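Local coordinates for flagellar hook-associated protein 2 (Helicobacter pylori, PDB 6IWY) that caps the tip of the growing flagellar filament, promoting polymerisation of flagellin monomers there and preventing their escape unpolymerised, at residues E44-S50 against D108-V114; S151-L157 against I230-K236; M164-P168 against D197-K201. All blocks are in the same frame, centred on the assembly; numbering follows the deposited sequence.

The chain is an internal piece of the filament cap protein. Of the segments in contact, strand 42-49 is the first from the N terminus; it meets strand 110-116 in contact 1. This closes a loop that holds helix 82-92. Contact 2 opens only after that. It joins residues 151-157 to 230-236 and closes a second loop. Contact 3 lies wholly within this second loop and sets strand 164-173 against the turn after helix 179-196. Contacts 2 and 3 touch, because strands 154-158 and 164-173 are neighbours in one antiparallel sheet. Contact 1 belongs to a different sheet. Its centre is 37 Å from that of contact 2, on the opposite side of the chain's centre.

Contact 1: residues E44-S50 against D108-V114; sequences ELGAKFS and DPYQLMV
Gln111 reaches across to the backbone at Gly46. Its NE2 donates to Gly46 O at 3.1 Å. The same NE2 turns back to its own strand and donates to Leu112 O at 2.9 Å. Both acceptors lie close to the amide plane, so the two bonds fix the rotation of the amide. Leu112 O also accepts from Leu45 N at 2.9 Å, and its two donors come from opposite faces of the carbonyl plane. CG of Gln111 is anti to the backbone N (chi1 161°), and a bend at chi2 (75°) brings the amide over to Gly46. The Glu44 carboxylate stacks on this amide, with the planes 11° apart. Glu44 CG lies alongside Met113 SD at 3.6 Å.

Beyond the corner at Gly46, Phe49 and Tyr110 form a hydrogen-bonded pair. Phe49 N donates to Tyr110 O at 2.8 Å, and Tyr110 N donates to Phe49 O at 3.0 Å. At the end, Ser50 OG donates to Asp108 OD1 from above the carboxylate plane. On the face opposite Glu44, Gln111 and Met113, Leu45 lies alongside Leu112, pointing the same way, and its CB and CD2 meet CG2 of Val114.

Further out, Leu82 of helix 82-92 touches Phe49, Tyr110 and Leu112. Lys48 NZ bonds to Gly105 O. The arrangement is an antiparallel strand pair with one strand broken at a glycine, the two central strands of a four-stranded antiparallel sheet whose outer strands are 97-103 and 359-361.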
ATOM      1  N   GLU A  44       9.424   6.971  -6.670  1.00 43.95           N
ATOM      2  CA  GLU A  44       9.351   6.638  -8.068  1.00 44.78           C
ATOM      3  C   GLU A  44       8.415   5.475  -8.155  1.00 44.45           C
ATOM      4  O   GLU A  44       8.491   4.591  -7.338  1.00 44.19           O
ATOM      5  CB  GLU A  44      10.706   6.209  -8.602  1.00 44.70           C
ATOM      6  CG  GLU A  44      11.695   7.319  -8.722  1.00 45.82           C
ATOM      7  CD  GLU A  44      13.069   6.788  -8.912  1.00 48.43           C
ATOM      8  OE1 GLU A  44      13.211   5.548  -8.965  1.00 49.35           O
ATOM      9  OE2 GLU A  44      14.016   7.596  -8.986  1.00 52.23           O
ATOM     10  N   LEU A  45       7.567   5.458  -9.160  1.00 45.46           N
ATOM     11  CA  LEU A  45       6.700   4.320  -9.407  1.00 46.13           C
ATOM     12  C   LEU A  45       6.708   4.033 -10.920  1.00 47.86           C
ATOM     13  O   LEU A  45       6.497   4.930 -11.709  1.00 49.61           O
ATOM     14  CB  LEU A  45       5.280   4.638  -8.920  1.00 46.21           C
ATOM     15  CG  LEU A  45       4.156   3.652  -9.244  1.00 46.33           C
ATOM     16  CD1 LEU A  45       4.205   2.445  -8.307  1.00 45.43           C
ATOM     17  CD2 LEU A  45       2.764   4.323  -9.206  1.00 45.94           C
ATOM     18  N   GLY A  46       6.973   2.794 -11.316  1.00 48.13           N
ATOM     19  CA  GLY A  46       6.797   2.397 -12.695  1.00 49.12           C
ATOM     20  C   GLY A  46       8.114   2.503 -13.403  1.00 49.90           C
ATOM     21  O   GLY A  46       9.118   2.905 -12.796  1.00 49.33           O
ATOM     22  N   ALA A  47       8.103   2.147 -14.690  1.00 51.14           N
ATOM     23  CA  ALA A  47       9.331   1.943 -15.456  1.00 52.07           C
ATOM     24  C   ALA A  47       9.734   3.252 -16.106  1.00 53.57           C
ATOM     25  O   ALA A  47       9.104   4.264 -15.850  1.00 54.14           O
ATOM     26  CB  ALA A  47       9.145   0.849 -16.501  1.00 53.02           C
ATOM     27  N   LYS A  48      10.795   3.229 -16.910  1.00 54.93           N
ATOM     28  CA  LYS A  48      11.207   4.383 -17.675  1.00 56.56           C
ATOM     29  C   LYS A  48      10.438   4.451 -18.990  1.00 58.72           C
ATOM     30  O   LYS A  48      10.296   3.445 -19.680  1.00 59.41           O
ATOM     31  CB  LYS A  48      12.698   4.274 -18.007  1.00 58.25           C
ATOM     32  CG  LYS A  48      13.669   4.009 -16.808  1.00 57.38           C
ATOM     33  CD  LYS A  48      13.674   5.175 -15.788  1.00 56.69           C
ATOM     34  CE  LYS A  48      14.358   6.430 -16.364  1.00 57.32           C
ATOM     35  NZ  LYS A  48      15.707   6.105 -16.834  1.00 56.65           N
ATOM     36  N   PHE A  49       9.974   5.649 -19.352  1.00 60.05           N
ATOM     37  CA  PHE A  49       9.352   5.905 -20.676  1.00 62.31           C
ATOM     38  C   PHE A  49      10.085   6.958 -21.575  1.00 64.40           C
ATOM     39  O   PHE A  49      10.695   7.925 -21.098  1.00 63.90           O
ATOM     40  CB  PHE A  49       7.897   6.314 -20.500  1.00 62.04           C
ATOM     41  CG  PHE A  49       7.074   5.325 -19.703  1.00 61.02           C
ATOM     42  CD1 PHE A  49       6.967   5.442 -18.307  1.00 58.48           C
ATOM     43  CD2 PHE A  49       6.388   4.294 -20.336  1.00 61.75           C
ATOM     44  CE1 PHE A  49       6.206   4.551 -17.560  1.00 55.33           C
ATOM     45  CE2 PHE A  49       5.613   3.395 -19.592  1.00 60.95           C
ATOM     46  CZ  PHE A  49       5.529   3.525 -18.191  1.00 57.17           C
ATOM     47  N   SER A  50       9.999   6.736 -22.884  1.00 66.26           N
ATOM     48  CA  SER A  50      10.510   7.653 -23.892  1.00 69.06           C
ATOM     49  C   SER A  50       9.691   8.917 -24.026  1.00 69.91           C
ATOM     50  O   SER A  50      10.157   9.906 -24.544  1.00 71.77           O
ATOM     51  CB  SER A  50      10.500   6.970 -25.259  1.00 71.94           C
ATOM     52  OG  SER A  50      10.697   5.577 -25.112  1.00 72.17           O
ATOM     53  N   ASP A 108      15.449   6.482 -21.844  1.00 70.76           N
ATOM     54  CA  ASP A 108      14.074   6.803 -21.520  1.00 69.39           C
ATOM     55  C   ASP A 108      14.050   7.708 -20.295  1.00 66.69           C
ATOM     56  O   ASP A 108      14.150   7.227 -19.178  1.00 64.36           O
ATOM     57  CB  ASP A 108      13.328   5.527 -21.147  1.00 68.26           C
ATOM     58  CG  ASP A 108      13.112   4.599 -22.322  1.00 72.34           C
ATOM     59  OD1 ASP A 108      13.261   5.040 -23.487  1.00 75.86           O
ATOM     60  OD2 ASP A 108      12.766   3.418 -22.056  1.00 74.39           O
ATOM     61  N   PRO A 109      13.908   9.019 -20.487  1.00 67.30           N
ATOM     62  CA  PRO A 109      14.069   9.899 -19.329  1.00 65.41           C
ATOM     63  C   PRO A 109      12.912   9.961 -18.371  1.00 63.07           C
ATOM     64  O   PRO A 109      13.111  10.281 -17.200  1.00 62.57           O
ATOM     65  CB  PRO A 109      14.291  11.278 -19.939  1.00 67.96           C
ATOM     66  CG  PRO A 109      14.237  11.112 -21.425  1.00 71.11           C
ATOM     67  CD  PRO A 109      13.808   9.747 -21.763  1.00 70.58           C
ATOM     68  N   TYR A 110      11.717   9.645 -18.841  1.00 62.89           N
ATOM     69  CA  TYR A 110      10.505   9.954 -18.080  1.00 60.77           C
ATOM     70  C   TYR A 110      10.109   8.875 -17.084  1.00 58.02           C
ATOM     71  O   TYR A 110       9.924   7.706 -17.424  1.00 57.59           O
ATOM     72  CB  TYR A 110       9.366  10.266 -19.039  1.00 62.50           C
ATOM     73  CG  TYR A 110       9.621  11.515 -19.868  1.00 64.33           C
ATOM     74  CD1 TYR A 110       9.688  12.764 -19.268  1.00 64.17           C
ATOM     75  CD2 TYR A 110       9.800  11.441 -21.240  1.00 67.62           C
ATOM     76  CE1 TYR A 110       9.922  13.911 -20.006  1.00 67.02           C
ATOM     77  CE2 TYR A 110      10.033  12.592 -22.007  1.00 70.10           C
ATOM     78  CZ  TYR A 110      10.087  13.828 -21.383  1.00 70.75           C
ATOM     79  OH  TYR A 110      10.319  14.984 -22.121  1.00 74.84           O
ATOM     80  N   GLN A 111       9.955   9.297 -15.838  1.00 56.53           N
ATOM     81  CA  GLN A 111       9.714   8.394 -14.725  1.00 54.10           C
ATOM     82  C   GLN A 111       8.579   8.935 -13.909  1.00 53.85           C
ATOM     83  O   GLN A 111       8.545  10.122 -13.635  1.00 55.13           O
ATOM     84  CB  GLN A 111      10.953   8.328 -13.857  1.00 52.91           C
ATOM     85  CG  GLN A 111      10.722   7.813 -12.474  1.00 51.56           C
ATOM     86  CD  GLN A 111      10.505   6.337 -12.429  1.00 51.09           C
ATOM     87  OE1 GLN A 111      11.430   5.561 -12.703  1.00 52.38           O
ATOM     88  NE2 GLN A 111       9.298   5.920 -12.015  1.00 51.28           N
ATOM     89  N   LEU A 112       7.662   8.069 -13.497  1.00 52.98           N
ATOM     90  CA  LEU A 112       6.491   8.527 -12.789  1.00 52.98           C
ATOM     91  C   LEU A 112       6.899   8.718 -11.345  1.00 52.15           C
ATOM     92  O   LEU A 112       7.534   7.848 -10.752  1.00 50.81           O
ATOM     93  CB  LEU A 112       5.354   7.514 -12.939  1.00 52.59           C
ATOM     94  CG  LEU A 112       3.997   7.781 -12.274  1.00 52.43           C
ATOM     95  CD1 LEU A 112       3.357   9.016 -12.830  1.00 52.78           C
ATOM     96  CD2 LEU A 112       3.069   6.571 -12.439  1.00 50.07           C
ATOM     97  N   MET A 113       6.576   9.882 -10.791  1.00 53.23           N
ATOM     98  CA  MET A 113       6.821  10.136  -9.373  1.00 52.15           C
ATOM     99  C   MET A 113       5.478  10.236  -8.716  1.00 52.07           C
ATOM    100  O   MET A 113       4.525  10.658  -9.342  1.00 53.46           O
ATOM    101  CB  MET A 113       7.566  11.452  -9.160  1.00 53.32           C
ATOM    102  CG  MET A 113       8.841  11.585  -9.962  1.00 53.61           C
ATOM    103  SD  MET A 113      10.086  10.419  -9.426  1.00 51.63           S
ATOM    104  CE  MET A 113      10.502  10.997  -7.783  1.00 50.88           C
ATOM    105  N   VAL A 114       5.426   9.828  -7.450  1.00 50.77           N
ATOM    106  CA  VAL A 114       4.233   9.886  -6.610  1.00 49.75           C
ATOM    107  C   VAL A 114       4.707  10.559  -5.347  1.00 49.14           C
ATOM    108  O   VAL A 114       5.441   9.958  -4.566  1.00 47.86           O
ATOM    109  CB  VAL A 114       3.731   8.479  -6.256  1.00 48.58           C
ATOM    110  CG1 VAL A 114       2.489   8.566  -5.390  1.00 48.00           C
ATOM    111  CG2 VAL A 114       3.463   7.705  -7.525  1.00 48.73           C
TER

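Contact 2: residues S151-L157 against I230-K236; sequences SEVSLNL and IEVKGSK
Lys236 runs beside Glu152, and the two side chains point the same way. Lys236 CB sits 3.6 Å from Glu152 O and also touches CG2 of Val153. CG packs on Glu152 CB at 3.9 Å. CD comes 3.7 Å from Glu152 OE1. CE lies 3.5 Å from both OE1 and OE2 of Glu152. At the tip, NZ forms a salt bridge with Glu152 OE1 at 3.0 Å. It approaches from above the carboxylate plane, about 48° out of it. The lysine chain is extended beyond CG, which allows contact along its whole length. NZ also bonds to Ser142 O, and Gly144 N bonds to Glu152 OE1. The backbone is joined here too, since Lys236 N donates to Glu152 O at 2.7 Å.

Further along, the strands are antiparallel. Ser154 pairs with Lys233 and Asn156 with Glu231, each through two backbone hydrogen bonds. Their side chains lie on one face. Asn156 CB meets Glu231 CB at 3.7 Å, and the CE methylene of Lys233 approaches Asn156 OD1. The hydroxyl of Ser154 bonds to Glu166 on the neighbouring strand. The other face is apolar. Leu155 meets Val232 there, and Leu157 CD2 packs on Ile230 CG1 at 3.9 Å. Ile222 touches Leu155 and Val232 from beyond.

The chemistry is thus divided. One face of the ladder is polar and the other is greasy and buried. The salt bridge closes the end where the strands give way to loop. The opposite charge beside each, with Ser142 O at the lysine and Gly144 N at the glutamate, would tend to keep both residues charged.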
ATOM      1  N   SER A 151       1.923 -21.304  17.592  1.00 42.61           N
ATOM      2  CA  SER A 151       2.527 -20.018  17.907  1.00 42.68           C
ATOM      3  C   SER A 151       1.505 -19.103  18.560  1.00 42.96           C
ATOM      4  O   SER A 151       0.376 -19.017  18.119  1.00 42.91           O
ATOM      5  CB  SER A 151       3.030 -19.319  16.661  1.00 41.21           C
ATOM      6  OG  SER A 151       4.177 -19.948  16.140  1.00 43.68           O
ATOM      7  N   GLU A 152       1.903 -18.429  19.625  1.00 44.18           N
ATOM      8  CA  GLU A 152       1.024 -17.438  20.249  1.00 45.34           C
ATOM      9  C   GLU A 152       0.875 -16.196  19.342  1.00 43.88           C
ATOM     10  O   GLU A 152      -0.105 -15.520  19.405  1.00 44.48           O
ATOM     11  CB  GLU A 152       1.543 -17.093  21.642  1.00 46.63           C
ATOM     12  CG  GLU A 152       1.470 -18.286  22.553  1.00 50.76           C
ATOM     13  CD  GLU A 152       1.821 -18.001  24.010  1.00 55.34           C
ATOM     14  OE1 GLU A 152       2.848 -17.344  24.279  1.00 57.68           O
ATOM     15  OE2 GLU A 152       1.068 -18.477  24.890  1.00 57.11           O
ATOM     16  N   VAL A 153       1.867 -15.931  18.504  1.00 43.22           N
ATOM     17  CA  VAL A 153       1.798 -14.926  17.470  1.00 42.21           C
ATOM     18  C   VAL A 153       2.556 -15.462  16.276  1.00 41.36           C
ATOM     19  O   VAL A 153       3.679 -15.911  16.432  1.00 41.57           O
ATOM     20  CB  VAL A 153       2.451 -13.586  17.907  1.00 42.90           C
ATOM     21  CG1 VAL A 153       2.792 -12.686  16.667  1.00 41.66           C
ATOM     22  CG2 VAL A 153       1.531 -12.822  18.876  1.00 44.65           C
ATOM     23  N   SER A 154       1.951 -15.408  15.089  1.00 41.21           N
ATOM     24  CA  SER A 154       2.677 -15.702  13.845  1.00 40.66           C
ATOM     25  C   SER A 154       2.216 -14.790  12.722  1.00 40.24           C
ATOM     26  O   SER A 154       1.077 -14.361  12.699  1.00 40.20           O
ATOM     27  CB  SER A 154       2.503 -17.148  13.417  1.00 41.12           C
ATOM     28  OG  SER A 154       1.270 -17.334  12.777  1.00 41.30           O
ATOM     29  N   LEU A 155       3.147 -14.501  11.823  1.00 40.21           N
ATOM     30  CA  LEU A 155       2.941 -13.633  10.674  1.00 40.47           C
ATOM     31  C   LEU A 155       2.707 -14.513   9.458  1.00 41.75           C
ATOM     32  O   LEU A 155       3.587 -15.327   9.100  1.00 42.20           O
ATOM     33  CB  LEU A 155       4.210 -12.819  10.395  1.00 40.15           C
ATOM     34  CG  LEU A 155       4.318 -11.432  10.973  1.00 39.56           C
ATOM     35  CD1 LEU A 155       5.706 -10.945  10.779  1.00 36.90           C
ATOM     36  CD2 LEU A 155       3.312 -10.554  10.215  1.00 42.36           C
ATOM     37  N   ASN A 156       1.562 -14.332   8.808  1.00 42.37           N
ATOM     38  CA  ASN A 156       1.262 -15.006   7.557  1.00 42.96           C
ATOM     39  C   ASN A 156       1.409 -14.049   6.391  1.00 42.34           C
ATOM     40  O   ASN A 156       0.627 -13.102   6.257  1.00 41.94           O
ATOM     41  CB  ASN A 156      -0.142 -15.533   7.569  1.00 44.91           C
ATOM     42  CG  ASN A 156      -0.191 -16.979   7.324  1.00 50.26           C
ATOM     43  OD1 ASN A 156       0.014 -17.779   8.266  1.00 61.41           O
ATOM     44  ND2 ASN A 156      -0.447 -17.371   6.079  1.00 51.10           N
ATOM     45  N   LEU A 157       2.424 -14.308   5.560  1.00 41.89           N
ATOM     46  CA  LEU A 157       2.764 -13.490   4.420  1.00 41.32           C
ATOM     47  C   LEU A 157       2.927 -14.383   3.221  1.00 42.73           C
ATOM     48  O   LEU A 157       3.152 -15.600   3.375  1.00 42.99           O
ATOM     49  CB  LEU A 157       4.084 -12.790   4.665  1.00 40.33           C
ATOM     50  CG  LEU A 157       4.074 -11.720   5.747  1.00 39.81           C
ATOM     51  CD1 LEU A 157       5.430 -11.661   6.479  1.00 40.96           C
ATOM     52  CD2 LEU A 157       3.783 -10.416   5.092  1.00 39.88           C
ATOM     53  N   ILE A 230      -1.671 -10.331   4.163  1.00 39.62           N
ATOM     54  CA  ILE A 230      -0.958 -10.312   5.429  1.00 39.03           C
ATOM     55  C   ILE A 230      -1.940 -10.679   6.573  1.00 40.68           C
ATOM     56  O   ILE A 230      -3.069 -10.156   6.610  1.00 41.05           O
ATOM     57  CB  ILE A 230      -0.401  -8.921   5.751  1.00 38.50           C
ATOM     58  CG1 ILE A 230       0.524  -8.414   4.649  1.00 38.08           C
ATOM     59  CG2 ILE A 230       0.393  -8.944   7.096  1.00 37.71           C
ATOM     60  CD1 ILE A 230       0.875  -6.924   4.865  1.00 37.01           C
ATOM     61  N   GLU A 231      -1.501 -11.568   7.475  1.00 41.40           N
ATOM     62  CA  GLU A 231      -2.248 -11.953   8.671  1.00 43.42           C
ATOM     63  C   GLU A 231      -1.339 -12.033   9.881  1.00 42.98           C
ATOM     64  O   GLU A 231      -0.223 -12.520   9.792  1.00 42.09           O
ATOM     65  CB  GLU A 231      -2.902 -13.316   8.515  1.00 44.76           C
ATOM     66  CG  GLU A 231      -3.716 -13.478   7.248  1.00 51.40           C
ATOM     67  CD  GLU A 231      -4.438 -14.853   7.127  1.00 59.10           C
ATOM     68  OE1 GLU A 231      -5.286 -14.992   6.190  1.00 62.80           O
ATOM     69  OE2 GLU A 231      -4.145 -15.786   7.938  1.00 61.30           O
ATOM     70  N   VAL A 232      -1.835 -11.549  11.014  1.00 44.47           N
ATOM     71  CA  VAL A 232      -1.176 -11.717  12.287  1.00 44.54           C
ATOM     72  C   VAL A 232      -2.083 -12.623  13.080  1.00 46.53           C
ATOM     73  O   VAL A 232      -3.173 -12.240  13.456  1.00 48.61           O
ATOM     74  CB  VAL A 232      -1.022 -10.380  13.003  1.00 45.29           C
ATOM     75  CG1 VAL A 232      -0.320 -10.546  14.379  1.00 43.55           C
ATOM     76  CG2 VAL A 232      -0.297  -9.399  12.091  1.00 44.36           C
ATOM     77  N   LYS A 233      -1.629 -13.842  13.305  1.00 47.14           N
ATOM     78  CA  LYS A 233      -2.434 -14.878  13.918  1.00 48.57           C
ATOM     79  C   LYS A 233      -1.856 -15.308  15.249  1.00 48.34           C
ATOM     80  O   LYS A 233      -0.701 -15.082  15.541  1.00 46.87           O
ATOM     81  CB  LYS A 233      -2.476 -16.091  12.990  1.00 49.09           C
ATOM     82  CG  LYS A 233      -3.471 -15.949  11.859  1.00 51.94           C
ATOM     83  CD  LYS A 233      -2.999 -16.643  10.569  1.00 55.22           C
ATOM     84  CE  LYS A 233      -2.536 -18.116  10.760  1.00 57.86           C
ATOM     85  NZ  LYS A 233      -3.650 -19.033  11.204  1.00 60.54           N
ATOM     86  N   GLY A 234      -2.686 -15.958  16.045  1.00 49.65           N
ATOM     87  CA  GLY A 234      -2.265 -16.442  17.321  1.00 50.37           C
ATOM     88  C   GLY A 234      -3.103 -15.931  18.476  1.00 52.17           C
ATOM     89  O   GLY A 234      -3.751 -14.888  18.397  1.00 52.92           O
ATOM     90  N   SER A 235      -3.058 -16.696  19.558  1.00 53.39           N
ATOM     91  CA  SER A 235      -3.754 -16.379  20.777  1.00 55.44           C
ATOM     92  C   SER A 235      -3.328 -15.040  21.330  1.00 55.06           C
ATOM     93  O   SER A 235      -4.127 -14.380  21.996  1.00 58.37           O
ATOM     94  CB  SER A 235      -3.560 -17.488  21.832  1.00 57.34           C
ATOM     95  OG  SER A 235      -2.211 -17.633  22.217  1.00 57.29           O
ATOM     96  N   LYS A 236      -2.114 -14.597  21.032  1.00 52.35           N
ATOM     97  CA  LYS A 236      -1.678 -13.273  21.493  1.00 51.98           C
ATOM     98  C   LYS A 236      -1.558 -12.142  20.454  1.00 50.04           C
ATOM     99  O   LYS A 236      -0.940 -11.124  20.754  1.00 50.36           O
ATOM    100  CB  LYS A 236      -0.371 -13.412  22.260  1.00 52.33           C
ATOM    101  CG  LYS A 236      -0.494 -14.315  23.447  1.00 53.91           C
ATOM    102  CD  LYS A 236       0.752 -14.289  24.303  1.00 54.72           C
ATOM    103  CE  LYS A 236       0.536 -15.102  25.583  1.00 56.17           C
ATOM    104  NZ  LYS A 236       1.807 -15.325  26.312  1.00 56.81           N
TER

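Contact 3: residues M164-P168 against D197-K201; sequences MHEVP and DPNFK
His165 and Asn199 meet flat. The amide of Asn199 stacks over one face of the imidazole ring, with the planes 13° apart. Its ND2 sits toward the rim of the ring, 3.8 Å from His165 ND1. The two side chains otherwise cross at about a right angle. CG of His165 is anti to its carbonyl carbon (chi1 -63°), and the ring extends to the loop from there. Its NE2 bonds to Asp161 OD2, which limits how the imidazole can turn.

Phe200 is the apolar partner. Its CZ lies 3.9 Å from His165 CB. Phe200 and Val167 come from opposite directions, and the CG2 branch of Val167 meets the CD2 and CE2 side of the ring. The modelled spacing there is doubtful. Asn199 CB lies over one face of the same ring, near its rim, and Asp197 CB is at the ring edge.

The loop is shaped by Asp197. Its OD1 accepts from Asn199 N at 2.7 Å, forming an Asx turn. Its backbone O accepts from Phe200 N at 3.0 Å and from Lys201 N at 2.8 Å. These bonds set the positions of Asn199 and Phe200.

The turn links helix 179-196 to helix 201-205. Val167 and Phe200 both touch Leu194 of the first helix. Phe200 also touches Leu157 of strand 154-158, so the turn packs against two adjacent strands of the sheet.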
ATOM      1  N   MET A 164       1.290 -18.642   0.605  1.00 49.02           N
ATOM      2  CA  MET A 164       1.281 -18.129   1.985  1.00 46.52           C
ATOM      3  C   MET A 164       2.072 -19.084   2.909  1.00 46.38           C
ATOM      4  O   MET A 164       1.989 -20.313   2.798  1.00 47.56           O
ATOM      5  CB  MET A 164      -0.146 -17.918   2.530  1.00 46.38           C
ATOM      6  CG  MET A 164      -1.014 -16.878   1.814  1.00 47.41           C
ATOM      7  SD  MET A 164      -0.423 -15.157   1.858  1.00 49.19           S
ATOM      8  CE  MET A 164      -0.487 -14.780   3.617  1.00 43.21           C
ATOM      9  N   HIS A 165       2.856 -18.497   3.802  1.00 45.51           N
ATOM     10  CA  HIS A 165       3.627 -19.249   4.834  1.00 45.66           C
ATOM     11  C   HIS A 165       3.559 -18.535   6.166  1.00 44.42           C
ATOM     12  O   HIS A 165       3.376 -17.344   6.225  1.00 43.16           O
ATOM     13  CB  HIS A 165       5.094 -19.366   4.457  1.00 45.74           C
ATOM     14  CG  HIS A 165       5.322 -20.131   3.200  1.00 48.03           C
ATOM     15  ND1 HIS A 165       5.442 -21.503   3.178  1.00 49.05           N
ATOM     16  CD2 HIS A 165       5.427 -19.718   1.918  1.00 50.76           C
ATOM     17  CE1 HIS A 165       5.611 -21.903   1.933  1.00 54.46           C
ATOM     18  NE2 HIS A 165       5.613 -20.838   1.147  1.00 54.98           N
ATOM     19  N   GLU A 166       3.770 -19.288   7.222  1.00 45.91           N
ATOM     20  CA  GLU A 166       3.588 -18.832   8.577  1.00 45.91           C
ATOM     21  C   GLU A 166       4.975 -18.652   9.200  1.00 45.10           C
ATOM     22  O   GLU A 166       5.809 -19.537   9.137  1.00 46.42           O
ATOM     23  CB  GLU A 166       2.772 -19.883   9.321  1.00 47.73           C
ATOM     24  CG  GLU A 166       1.770 -19.294  10.302  1.00 53.61           C
ATOM     25  CD  GLU A 166       0.628 -20.252  10.732  1.00 61.99           C
ATOM     26  OE1 GLU A 166       0.448 -21.351  10.118  1.00 66.23           O
ATOM     27  OE2 GLU A 166      -0.089 -19.881  11.710  1.00 65.57           O
ATOM     28  N   VAL A 167       5.248 -17.479   9.739  1.00 43.96           N
ATOM     29  CA  VAL A 167       6.520 -17.219  10.408  1.00 43.87           C
ATOM     30  C   VAL A 167       6.228 -17.033  11.893  1.00 43.70           C
ATOM     31  O   VAL A 167       5.615 -16.031  12.290  1.00 43.31           O
ATOM     32  CB  VAL A 167       7.151 -15.936   9.879  1.00 43.52           C
ATOM     33  CG1 VAL A 167       8.463 -15.674  10.588  1.00 42.29           C
ATOM     34  CG2 VAL A 167       7.310 -15.999   8.343  1.00 44.21           C
ATOM     35  N   PRO A 168       6.619 -18.005  12.721  1.00 44.19           N
ATOM     36  CA  PRO A 168       6.406 -17.864  14.155  1.00 44.15           C
ATOM     37  C   PRO A 168       7.120 -16.651  14.642  1.00 43.81           C
ATOM     38  O   PRO A 168       8.153 -16.369  14.125  1.00 44.64           O
ATOM     39  CB  PRO A 168       7.077 -19.117  14.725  1.00 45.95           C
ATOM     40  CG  PRO A 168       7.017 -20.127  13.635  1.00 46.08           C
ATOM     41  CD  PRO A 168       7.092 -19.351  12.353  1.00 45.32           C
ATOM     42  N   ASP A 197      14.136 -16.953   7.711  1.00 54.28           N
ATOM     43  CA  ASP A 197      13.294 -17.914   6.966  1.00 54.57           C
ATOM     44  C   ASP A 197      13.660 -17.863   5.461  1.00 55.04           C
ATOM     45  O   ASP A 197      13.750 -16.792   4.892  1.00 54.43           O
ATOM     46  CB  ASP A 197      11.799 -17.608   7.218  1.00 52.50           C
ATOM     47  CG  ASP A 197      10.825 -18.644   6.593  1.00 55.89           C
ATOM     48  OD1 ASP A 197      10.984 -19.049   5.401  1.00 62.25           O
ATOM     49  OD2 ASP A 197       9.843 -19.016   7.281  1.00 58.48           O
ATOM     50  N   PRO A 198      13.868 -19.022   4.823  1.00 56.61           N
ATOM     51  CA  PRO A 198      14.239 -19.043   3.412  1.00 58.50           C
ATOM     52  C   PRO A 198      13.187 -18.413   2.494  1.00 57.08           C
ATOM     53  O   PRO A 198      13.523 -17.792   1.482  1.00 57.36           O
ATOM     54  CB  PRO A 198      14.353 -20.535   3.105  1.00 61.03           C
ATOM     55  CG  PRO A 198      14.629 -21.179   4.387  1.00 61.14           C
ATOM     56  CD  PRO A 198      13.897 -20.372   5.407  1.00 58.25           C
ATOM     57  N   ASN A 199      11.919 -18.568   2.864  1.00 55.05           N
ATOM     58  CA  ASN A 199      10.817 -18.054   2.052  1.00 53.32           C
ATOM     59  C   ASN A 199      10.742 -16.533   2.148  1.00 51.15           C
ATOM     60  O   ASN A 199      10.098 -15.893   1.305  1.00 50.94           O
ATOM     61  CB  ASN A 199       9.485 -18.644   2.516  1.00 52.59           C
ATOM     62  CG  ASN A 199       9.487 -20.161   2.550  1.00 54.90           C
ATOM     63  OD1 ASN A 199       9.825 -20.808   1.563  1.00 60.33           O
ATOM     64  ND2 ASN A 199       9.106 -20.734   3.683  1.00 52.32           N
ATOM     65  N   PHE A 200      11.384 -15.944   3.166  1.00 49.19           N
ATOM     66  CA  PHE A 200      11.327 -14.490   3.327  1.00 47.53           C
ATOM     67  C   PHE A 200      12.631 -13.703   3.250  1.00 49.09           C
ATOM     68  O   PHE A 200      12.584 -12.498   2.977  1.00 48.87           O
ATOM     69  CB  PHE A 200      10.505 -14.119   4.579  1.00 45.30           C
ATOM     70  CG  PHE A 200       9.142 -14.689   4.545  1.00 42.03           C
ATOM     71  CD1 PHE A 200       8.187 -14.157   3.698  1.00 39.89           C
ATOM     72  CD2 PHE A 200       8.831 -15.815   5.274  1.00 40.98           C
ATOM     73  CE1 PHE A 200       6.935 -14.702   3.604  1.00 38.08           C
ATOM     74  CE2 PHE A 200       7.577 -16.359   5.188  1.00 40.93           C
ATOM     75  CZ  PHE A 200       6.628 -15.789   4.333  1.00 40.31           C
ATOM     76  N   LYS A 201      13.770 -14.375   3.449  1.00 51.20           N
ATOM     77  CA  LYS A 201      15.085 -13.723   3.504  1.00 52.92           C
ATOM     78  C   LYS A 201      15.243 -12.626   2.462  1.00 54.00           C
ATOM     79  O   LYS A 201      15.637 -11.508   2.794  1.00 54.06           O
ATOM     80  CB  LYS A 201      16.219 -14.756   3.348  1.00 55.91           C
TER